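Local coordinates for protein SMG-7 (Caenorhabditis elegans, PDB 3ZHE), which forms a heterodimer with SMG5, joining two 14-3-3-like domains, that is needed for efficient nonsense-mediated mRNA decay, at residues Val10-Ile15 with Pro23-His28; Ser183-Thr188 with Met259-Met264; Ala190-Met195 with Gly363-Leu368. One frame throughout, in Å; residues are numbered along the deposited sequence.

Contact 1. Residues Val10-Ile15 with Pro23-His28; sequences VELRKI and PQYLRH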
loop_
_atom_site.group_PDB
_atom_site.type_symbol
_atom_site.label_atom_id
_atom_site.label_comp_id
_atom_site.label_asym_id
_atom_site.label_seq_id
_atom_site.Cartn_x
_atom_site.Cartn_y
_atom_site.Cartn_z
ATOM N N VAL B 10 8.072 -8.355 -30.992
ATOM C CA VAL B 10 8.785 -9.401 -31.720
ATOM C C VAL B 10 9.745 -10.133 -30.790
ATOM O O VAL B 10 9.809 -11.365 -30.789
ATOM C CB VAL B 10 9.576 -8.826 -32.913
ATOM C CG1 VAL B 10 10.465 -9.896 -33.530
ATOM C CG2 VAL B 10 8.628 -8.249 -33.951
ATOM N N GLU B 11 10.480 -9.365 -29.991
ATOM C CA GLU B 11 11.406 -9.930 -29.017
ATOM C C GLU B 11 10.672 -10.793 -27.993
ATOM O O GLU B 11 11.223 -11.769 -27.481
ATOM C CB GLU B 11 12.182 -8.815 -28.312
ATOM C CG GLU B 11 13.090 -8.016 -29.234
ATOM C CD GLU B 11 13.504 -6.687 -28.636
ATOM O OE1 GLU B 11 13.055 -6.376 -27.513
ATOM O OE2 GLU B 11 14.276 -5.952 -29.289
ATOM N N LEU B 12 9.427 -10.430 -27.703
ATOM C CA LEU B 12 8.610 -11.193 -26.766
ATOM C C LEU B 12 8.181 -12.519 -27.380
ATOM O O LEU B 12 8.272 -13.569 -26.743
ATOM C CB LEU B 12 7.375 -10.393 -26.346
ATOM C CG LEU B 12 6.376 -11.135 -25.454
ATOM C CD1 LEU B 12 6.976 -11.420 -24.082
ATOM C CD2 LEU B 12 5.069 -10.366 -25.325
ATOM N N ARG B 13 7.717 -12.461 -28.625
ATOM C CA ARG B 13 7.220 -13.643 -29.321
ATOM C C ARG B 13 8.334 -14.622 -29.686
ATOM O O ARG B 13 8.089 -15.819 -29.829
ATOM C CB ARG B 13 6.441 -13.239 -30.575
ATOM N N LYS B 14 9.553 -14.113 -29.843
ATOM C CA LYS B 14 10.701 -14.963 -30.149
ATOM C C LYS B 14 11.000 -15.941 -29.017
ATOM O O LYS B 14 11.437 -17.066 -29.258
ATOM C CB LYS B 14 11.943 -14.117 -30.430
ATOM C CG LYS B 14 12.018 -13.558 -31.834
ATOM C CD LYS B 14 13.267 -12.719 -32.014
ATOM C CE LYS B 14 13.510 -12.405 -33.476
ATOM N NZ LYS B 14 14.793 -11.681 -33.674
ATOM N N ILE B 15 10.767 -15.495 -27.785
ATOM C CA ILE B 15 11.038 -16.291 -26.590
ATOM C C ILE B 15 10.280 -17.619 -26.611
ATOM O O ILE B 15 9.070 -17.639 -26.816
ATOM C CB ILE B 15 10.663 -15.508 -25.311
ATOM C CG1 ILE B 15 11.454 -14.200 -25.231
ATOM C CG2 ILE B 15 10.899 -16.350 -24.067
ATOM C CD1 ILE B 15 11.148 -13.379 -24.000
ATOM N N PRO B 23 10.794 -17.788 -16.707
ATOM C CA PRO B 23 11.233 -16.570 -16.006
ATOM C C PRO B 23 11.731 -15.477 -16.953
ATOM O O PRO B 23 11.500 -14.289 -16.708
ATOM C CB PRO B 23 12.387 -17.071 -15.135
ATOM C CG PRO B 23 12.059 -18.483 -14.873
ATOM C CD PRO B 23 11.417 -18.994 -16.129
ATOM N N GLN B 24 12.409 -15.891 -18.021
ATOM C CA GLN B 24 12.868 -14.985 -19.070
ATOM C C GLN B 24 11.686 -14.208 -19.642
ATOM O O GLN B 24 11.719 -12.974 -19.766
ATOM C CB GLN B 24 13.563 -15.799 -20.169
ATOM C CG GLN B 24 14.062 -15.005 -21.364
ATOM C CD GLN B 24 14.811 -15.875 -22.358
ATOM O OE1 GLN B 24 15.387 -16.900 -21.990
ATOM N NE2 GLN B 24 14.798 -15.476 -23.626
ATOM N N TYR B 25 10.632 -14.952 -19.962
ATOM C CA TYR B 25 9.401 -14.395 -20.500
ATOM C C TYR B 25 8.759 -13.415 -19.523
ATOM O O TYR B 25 8.307 -12.342 -19.923
ATOM C CB TYR B 25 8.424 -15.525 -20.824
ATOM C CG TYR B 25 7.290 -15.123 -21.735
ATOM C CD1 TYR B 25 6.128 -14.559 -21.226
ATOM C CD2 TYR B 25 7.379 -15.315 -23.106
ATOM C CE1 TYR B 25 5.088 -14.195 -22.057
ATOM C CE2 TYR B 25 6.345 -14.955 -23.946
ATOM C CZ TYR B 25 5.202 -14.395 -23.417
ATOM O OH TYR B 25 4.169 -14.033 -24.250
ATOM N N LEU B 26 8.719 -13.789 -18.245
ATOM C CA LEU B 26 8.137 -12.944 -17.204
ATOM C C LEU B 26 8.873 -11.615 -17.087
ATOM O O LEU B 26 8.256 -10.545 -17.062
ATOM C CB LEU B 26 8.156 -13.665 -15.853
ATOM C CG LEU B 26 7.107 -14.751 -15.618
ATOM C CD1 LEU B 26 7.240 -15.325 -14.216
ATOM C CD2 LEU B 26 5.713 -14.188 -15.837
ATOM N N ARG B 27 10.197 -11.694 -17.012
ATOM C CA ARG B 27 11.026 -10.500 -16.905
ATOM C C ARG B 27 10.874 -9.610 -18.134
ATOM O O ARG B 27 10.860 -8.378 -18.023
ATOM C CB ARG B 27 12.493 -10.870 -16.692
ATOM C CG ARG B 27 12.781 -11.499 -15.339
ATOM C CD ARG B 27 14.271 -11.495 -15.033
ATOM N NE ARG B 27 15.039 -12.193 -16.060
ATOM C CZ ARG B 27 15.320 -13.491 -16.026
ATOM N NH1 ARG B 27 14.896 -14.234 -15.014
ATOM N NH2 ARG B 27 16.022 -14.045 -17.003
ATOM N N HIS B 28 10.749 -10.227 -19.305
ATOM C CA HIS B 28 10.513 -9.447 -20.515
ATOM C C HIS B 28 9.148 -8.757 -20.462
ATOM O O HIS B 28 8.995 -7.630 -20.934
ATOM C CB HIS B 28 10.632 -10.313 -21.769
ATOM C CG HIS B 28 10.685 -9.522 -23.039
ATOM N ND1 HIS B 28 11.838 -8.918 -23.492
ATOM C CD2 HIS B 28 9.724 -9.225 -23.946
ATOM C CE1 HIS B 28 11.587 -8.289 -24.626
ATOM N NE2 HIS B 28 10.310 -8.460 -24.924
#
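His28 NE2 points across to the first helix, where it is hydrogen-bonded to Leu8 O, one turn before Leu12, while the edge of the same imidazole rests on the side chain of Leu12. The two segments belong to a helical hairpin, helices 3-14 and 22-35, at the start of the 14-3-3-like domain; their axes lie 10.2 Å apart and run antiparallel, at 165°. Leu12 CD1 meets both rings. It sits 3.5 Å from His28 CD2, near the imidazole plane, and over one face of Tyr25, 3.7 Å from the centroid of that phenol ring, a CH-pi contact displaced toward the CZ side. Tyr25 and His28, three residues apart on one helix, both hold CG anti to the backbone N (chi1 -164° and -168°), which sends the two rings out to the same neighbour. Ile15, near the turn of the hairpin, closes it: its CG2 meets the Tyr25 ring edge at CD2, 3.8 Å away, and its CD1 lies 3.8 Å from His28 CB. Gln24 crosses Ile15 at a slant, its NE2 3.9 Å from Ile15 CG1. If Tyr25 were replaced by an alanine, Leu12 CD1 would probably lose the ring face it lies on, and Lys52, which makes a cation-pi contact with that ring, would be left without its aromatic partner. Elsewhere on helix 22-35, Pro23 and Arg27 pack on Val84 of the partner subunit. Glu11 OE1 comes to 3.8 Å from His28 CE1 at the ring edge, and a carboxylate so near would probably favour a protonated imidazole; the hairpin thus combines an apolar centre with a histidine held at its far end by a backbone carbonyl.

Contact 2. Residues Ser183-Thr188 with Met259-Met264; sequences SVYFHT and MIVPLM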
loop_
_atom_site.group_PDB
_atom_site.type_symbol
_atom_site.label_atom_id
_atom_site.label_comp_id
_atom_site.label_asym_id
_atom_site.label_seq_id
_atom_site.Cartn_x
_atom_site.Cartn_y
_atom_site.Cartn_z
ATOM N N SER B 183 -20.852 -19.245 0.104
ATOM C CA SER B 183 -20.196 -19.847 -1.048
ATOM C C SER B 183 -21.130 -19.850 -2.249
ATOM O O SER B 183 -20.738 -19.469 -3.351
ATOM C CB SER B 183 -19.745 -21.272 -0.728
ATOM O OG SER B 183 -19.184 -21.891 -1.870
ATOM N N VAL B 184 -22.368 -20.281 -2.026
ATOM C CA VAL B 184 -23.380 -20.290 -3.074
ATOM C C VAL B 184 -23.600 -18.885 -3.626
ATOM O O VAL B 184 -23.605 -18.680 -4.844
ATOM C CB VAL B 184 -24.714 -20.861 -2.561
ATOM C CG1 VAL B 184 -25.828 -20.599 -3.561
ATOM C CG2 VAL B 184 -24.573 -22.348 -2.286
ATOM N N TYR B 185 -23.765 -17.922 -2.723
ATOM C CA TYR B 185 -23.944 -16.527 -3.119
ATOM C C TYR B 185 -22.799 -16.015 -3.998
ATOM O O TYR B 185 -23.026 -15.466 -5.082
ATOM C CB TYR B 185 -24.104 -15.638 -1.884
ATOM C CG TYR B 185 -23.957 -14.166 -2.179
ATOM C CD1 TYR B 185 -24.888 -13.501 -2.961
ATOM C CD2 TYR B 185 -22.883 -13.441 -1.678
ATOM C CE1 TYR B 185 -24.757 -12.156 -3.239
ATOM C CE2 TYR B 185 -22.744 -12.095 -1.948
ATOM C CZ TYR B 185 -23.684 -11.457 -2.730
ATOM O OH TYR B 185 -23.553 -10.117 -3.004
ATOM N N PHE B 186 -21.572 -16.206 -3.521
ATOM C CA PHE B 186 -20.382 -15.771 -4.245
ATOM C C PHE B 186 -20.248 -16.438 -5.614
ATOM O O PHE B 186 -19.968 -15.766 -6.606
ATOM C CB PHE B 186 -19.126 -16.030 -3.412
ATOM C CG PHE B 186 -18.894 -15.017 -2.326
ATOM C CD1 PHE B 186 -19.020 -13.661 -2.585
ATOM C CD2 PHE B 186 -18.549 -15.420 -1.046
ATOM C CE1 PHE B 186 -18.804 -12.725 -1.585
ATOM C CE2 PHE B 186 -18.335 -14.489 -0.042
ATOM C CZ PHE B 186 -18.462 -13.141 -0.313
ATOM N N HIS B 187 -20.437 -17.755 -5.663
ATOM C CA HIS B 187 -20.369 -18.489 -6.925
ATOM C C HIS B 187 -21.427 -17.981 -7.905
ATOM O O HIS B 187 -21.187 -17.907 -9.112
ATOM C CB HIS B 187 -20.534 -19.998 -6.699
ATOM C CG HIS B 187 -19.293 -20.682 -6.207
ATOM N ND1 HIS B 187 -18.192 -20.894 -7.008
ATOM C CD2 HIS B 187 -18.991 -21.219 -5.002
ATOM C CE1 HIS B 187 -17.259 -21.522 -6.312
ATOM N NE2 HIS B 187 -17.719 -21.730 -5.093
ATOM N N THR B 188 -22.595 -17.631 -7.377
ATOM C CA THR B 188 -23.668 -17.071 -8.195
ATOM C C THR B 188 -23.257 -15.719 -8.782
ATOM O O THR B 188 -23.426 -15.474 -9.986
ATOM C CB THR B 188 -24.970 -16.918 -7.382
ATOM O OG1 THR B 188 -25.380 -18.198 -6.885
ATOM C CG2 THR B 188 -26.078 -16.341 -8.247
ATOM N N MET B 259 -29.607 -15.231 -0.234
ATOM C CA MET B 259 -30.664 -16.169 -0.582
ATOM C C MET B 259 -31.413 -15.664 -1.811
ATOM O O MET B 259 -31.802 -16.444 -2.680
ATOM C CB MET B 259 -31.640 -16.346 0.586
ATOM C CG MET B 259 -31.089 -17.130 1.766
ATOM S SD MET B 259 -32.345 -17.424 3.028
ATOM C CE MET B 259 -31.406 -18.339 4.249
ATOM N N ILE B 260 -31.602 -14.348 -1.878
ATOM C CA ILE B 260 -32.317 -13.722 -2.986
ATOM C C ILE B 260 -31.548 -13.821 -4.301
ATOM O O ILE B 260 -32.103 -14.233 -5.320
ATOM C CB ILE B 260 -32.641 -12.244 -2.686
ATOM C CG1 ILE B 260 -33.626 -12.144 -1.519
ATOM C CG2 ILE B 260 -33.203 -11.555 -3.923
ATOM C CD1 ILE B 260 -34.898 -12.943 -1.724
ATOM N N VAL B 261 -30.271 -13.445 -4.272
ATOM C CA VAL B 261 -29.422 -13.505 -5.465
ATOM C C VAL B 261 -29.296 -14.908 -6.087
ATOM O O VAL B 261 -29.474 -15.054 -7.299
ATOM C CB VAL B 261 -28.025 -12.865 -5.225
ATOM C CG1 VAL B 261 -27.023 -13.340 -6.266
ATOM C CG2 VAL B 261 -28.127 -11.349 -5.226
ATOM N N PRO B 262 -28.999 -15.941 -5.272
ATOM C CA PRO B 262 -28.947 -17.284 -5.863
ATOM C C PRO B 262 -30.305 -17.737 -6.394
ATOM O O PRO B 262 -30.363 -18.529 -7.335
ATOM C CB PRO B 262 -28.532 -18.169 -4.683
ATOM C CG PRO B 262 -27.850 -17.250 -3.738
ATOM C CD PRO B 262 -28.589 -15.959 -3.856
ATOM N N LEU B 263 -31.383 -17.238 -5.794
ATOM C CA LEU B 263 -32.728 -17.608 -6.216
ATOM C C LEU B 263 -33.047 -17.031 -7.593
ATOM O O LEU B 263 -33.702 -17.681 -8.408
ATOM C CB LEU B 263 -33.766 -17.154 -5.185
ATOM C CG LEU B 263 -35.137 -17.830 -5.263
ATOM C CD1 LEU B 263 -34.995 -19.340 -5.144
ATOM C CD2 LEU B 263 -36.068 -17.292 -4.184
ATOM N N MET B 264 -32.575 -15.812 -7.848
ATOM C CA MET B 264 -32.749 -15.174 -9.152
ATOM C C MET B 264 -32.112 -16.001 -10.260
ATOM O O MET B 264 -32.725 -16.241 -11.300
ATOM C CB MET B 264 -32.127 -13.777 -9.162
ATOM C CG MET B 264 -32.834 -12.758 -8.294
ATOM S SD MET B 264 -32.231 -11.080 -8.569
ATOM C CE MET B 264 -32.461 -10.916 -10.338
#
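Two helices of the Est1 DNA/RNA-binding family region, an all-helical array of the TPR clan, meet here: Val184, Tyr185 and Thr188 of helix 180-191 pack on Val261 and Pro262 of helix 257-270. The segment axes approach to 8.8 Å and cross at 49°, and the CA atoms of Tyr185 and Pro262 are the closest such pair across the contact. Helix 257-270 is kinked at Pro262, whose nitrogen has no hydrogen to give to the preceding turn. The pyrrolidine ring faces the other helix, its CB 3.8 Å from Val184 CG1 and its CG over Tyr185 CA. Val261 takes the neighbouring position: its CB comes up to the edge of the Tyr185 ring, near the ring plane, 3.9 Å from CE1, and its CG1 lies 3.7 Å from Thr188 CG2, the two side chains passing in opposite directions. All five residues are buried. Helix 222-234 continues the packing through Tyr226 and Leu230 against Pro262, and Leu204 of helix 200-209 borders Val184 and Thr188. The Thr188 hydroxyl turns back to its own helix. Thr188 holds OG1 beside its backbone N (chi1 -59°), leaving CG2 for Val261, and OG1 donates to Val184 O at 2.7 Å from 39° above the carbonyl plane, while Thr188 N reaches that same oxygen from the opposite face.

Contact 3. Residues Ala190-Met195 with Gly363-Leu368; sequences ALHATM and GYFHCL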
loop_
_atom_site.group_PDB
_atom_site.type_symbol
_atom_site.label_atom_id
_atom_site.label_comp_id
_atom_site.label_asym_id
_atom_site.label_seq_id
_atom_site.Cartn_x
_atom_site.Cartn_y
_atom_site.Cartn_z
ATOM N N ALA B 190 -20.293 -14.716 -9.287
ATOM C CA ALA B 190 -19.284 -15.050 -10.282
ATOM C C ALA B 190 -19.936 -15.479 -11.587
ATOM O O ALA B 190 -19.458 -15.145 -12.671
ATOM C CB ALA B 190 -18.380 -16.153 -9.762
ATOM N N LEU B 191 -21.032 -16.221 -11.477
ATOM C CA LEU B 191 -21.726 -16.725 -12.654
ATOM C C LEU B 191 -22.357 -15.594 -13.456
ATOM O O LEU B 191 -22.342 -15.616 -14.687
ATOM C CB LEU B 191 -22.791 -17.750 -12.256
ATOM C CG LEU B 191 -23.637 -18.339 -13.388
ATOM C CD1 LEU B 191 -22.758 -19.011 -14.434
ATOM C CD2 LEU B 191 -24.669 -19.316 -12.840
ATOM N N HIS B 192 -22.901 -14.602 -12.758
ATOM C CA HIS B 192 -23.631 -13.534 -13.433
ATOM C C HIS B 192 -22.956 -12.165 -13.374
ATOM O O HIS B 192 -23.617 -11.136 -13.517
ATOM C CB HIS B 192 -25.047 -13.434 -12.873
ATOM C CG HIS B 192 -25.901 -14.621 -13.187
ATOM N ND1 HIS B 192 -26.475 -14.815 -14.424
ATOM C CD2 HIS B 192 -26.290 -15.669 -12.422
ATOM C CE1 HIS B 192 -27.176 -15.934 -14.411
ATOM N NE2 HIS B 192 -27.080 -16.471 -13.209
ATOM N N ALA B 193 -21.642 -12.153 -13.174
ATOM C CA ALA B 193 -20.900 -10.898 -13.135
ATOM C C ALA B 193 -20.817 -10.274 -14.523
ATOM O O ALA B 193 -21.351 -10.818 -15.487
ATOM C CB ALA B 193 -19.516 -11.119 -12.569
ATOM N N THR B 194 -20.147 -9.130 -14.620
ATOM C CA THR B 194 -20.034 -8.428 -15.893
ATOM C C THR B 194 -19.068 -9.154 -16.829
ATOM O O THR B 194 -19.193 -9.070 -18.050
ATOM C CB THR B 194 -19.597 -6.960 -15.701
ATOM O OG1 THR B 194 -20.378 -6.361 -14.659
ATOM C CG2 THR B 194 -19.793 -6.171 -16.988
ATOM N N MET B 195 -18.114 -9.878 -16.251
ATOM C CA MET B 195 -17.175 -10.671 -17.042
ATOM C C MET B 195 -17.686 -12.091 -17.261
ATOM O O MET B 195 -17.295 -12.756 -18.222
ATOM C CB MET B 195 -15.793 -10.709 -16.384
ATOM C CG MET B 195 -14.853 -9.596 -16.828
ATOM S SD MET B 195 -14.576 -9.618 -18.610
ATOM C CE MET B 195 -13.328 -8.345 -18.787
ATOM N N GLY B 363 -25.339 -4.117 -10.386
ATOM C CA GLY B 363 -25.028 -3.270 -11.524
ATOM C C GLY B 363 -23.816 -3.857 -12.215
ATOM O O GLY B 363 -23.612 -3.683 -13.414
ATOM N N TYR B 364 -22.999 -4.549 -11.428
ATOM C CA TYR B 364 -21.961 -5.421 -11.951
ATOM C C TYR B 364 -22.510 -6.838 -11.856
ATOM O O TYR B 364 -21.782 -7.827 -11.955
ATOM C CB TYR B 364 -20.674 -5.270 -11.141
ATOM C CG TYR B 364 -20.092 -3.874 -11.191
ATOM C CD1 TYR B 364 -19.445 -3.417 -12.330
ATOM C CD2 TYR B 364 -20.188 -3.015 -10.103
ATOM C CE1 TYR B 364 -18.910 -2.145 -12.388
ATOM C CE2 TYR B 364 -19.655 -1.738 -10.150
ATOM C CZ TYR B 364 -19.017 -1.310 -11.295
ATOM O OH TYR B 364 -18.486 -0.041 -11.346
ATOM N N PHE B 365 -23.821 -6.902 -11.647
ATOM C CA PHE B 365 -24.574 -8.145 -11.600
ATOM C C PHE B 365 -25.600 -8.073 -12.724
ATOM O O PHE B 365 -26.411 -7.149 -12.770
ATOM C CB PHE B 365 -25.267 -8.272 -10.242
ATOM C CG PHE B 365 -25.949 -9.591 -10.022
ATOM C CD1 PHE B 365 -25.218 -10.764 -9.987
ATOM C CD2 PHE B 365 -27.319 -9.655 -9.825
ATOM C CE1 PHE B 365 -25.837 -11.977 -9.775
ATOM C CE2 PHE B 365 -27.946 -10.868 -9.611
ATOM C CZ PHE B 365 -27.202 -12.030 -9.587
ATOM N N HIS B 366 -25.556 -9.034 -13.641
ATOM C CA HIS B 366 -26.365 -8.946 -14.852
ATOM C C HIS B 366 -27.388 -10.069 -15.003
ATOM O O HIS B 366 -27.931 -10.277 -16.087
ATOM C CB HIS B 366 -25.466 -8.862 -16.088
ATOM C CG HIS B 366 -24.758 -7.550 -16.226
ATOM N ND1 HIS B 366 -25.141 -6.591 -17.137
ATOM C CD2 HIS B 366 -23.699 -7.034 -15.557
ATOM C CE1 HIS B 366 -24.344 -5.542 -17.029
ATOM N NE2 HIS B 366 -23.461 -5.786 -16.077
ATOM N N CYS B 367 -27.650 -10.787 -13.917
ATOM C CA CYS B 367 -28.713 -11.782 -13.915
ATOM C C CYS B 367 -30.064 -11.102 -13.793
ATOM O O CYS B 367 -30.394 -10.579 -12.730
ATOM C CB CYS B 367 -28.550 -12.753 -12.747
ATOM S SG CYS B 367 -29.976 -13.835 -12.482
ATOM N N LEU B 368 -30.829 -11.101 -14.883
ATOM C CA LEU B 368 -32.224 -10.663 -14.859
ATOM C C LEU B 368 -32.367 -9.259 -14.269
ATOM O O LEU B 368 -33.156 -9.041 -13.351
ATOM C CB LEU B 368 -33.053 -11.665 -14.047
ATOM C CG LEU B 368 -34.571 -11.744 -14.213
ATOM C CD1 LEU B 368 -34.944 -12.267 -15.591
ATOM C CD2 LEU B 368 -35.157 -12.626 -13.122
#
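The His192 imidazole lies between two side chains: Leu191 CG covers one face, and Cys367 covers the other with both CB and SG. The ring belongs to the first non-helical residue after helix 180-191, where the chain leaves that helix of the all-helical, TPR-clan array and runs antiparallel, in irregular loop form, beside the 363-368 segment of the loop between helices 337-348 and 377-389. Cys367 CB stands 3.5 Å from the His192 ring centroid, and SG is 3.9 Å from it, only 6° off the ring normal, a sulfur-aromatic contact. With SG anti to the backbone N of Cys367 (chi1 170°), the thiol is carried over the imidazole. The rotation of the ring is further fixed at its far end by the hydrogen bond between His192 NE2 and Ser265 OG of helix 257-270. Phe365 approaches from another side: its CE1 is 3.5 Å from His192 CB, and its ring is set obliquely to the imidazole. Cys367 N lies over the centre of one Phe365 face, and beyond the contact Phe365 packs on Val261. The edges of Tyr364 and His366 both turn to Thr194 OG1, which lies near the plane of each ring. Tyr364 leans further out onto Pro161 and Ala162. One firm backbone bond joins the two loops: His366 N donates to His192 O at 2.9 Å, almost straight at 168°, so the carbonyl freed at the end of the helix finds its donor in the distant loop. Further along, Tyr364 O takes a weak hydrogen bond from Thr194 OG1, and Ala193 CA approaches that same oxygen to 3.4 Å in a CA-H...O contact.

How the contacts relate
Contacts 2 and 3 are neighbours, with centres about 11 Å apart, and both use helix 180-191: contact 2 takes its middle, contact 3 its end and the residues that follow. They touch directly, Val261 CG1 lying 3.6 Å from Phe365 CZ, and Met264 also packs on Cys367 and Leu368, so helix 257-270 is joined to both helix 180-191 and the late loop. Along the chain their segments alternate. Contact 1 is completed earlier in the sequence and stands apart in the N-terminal hairpin, beside the partner subunit, its centre about 41 Å from that of contact 2 and about 35 Å from that of contact 3, without touching either.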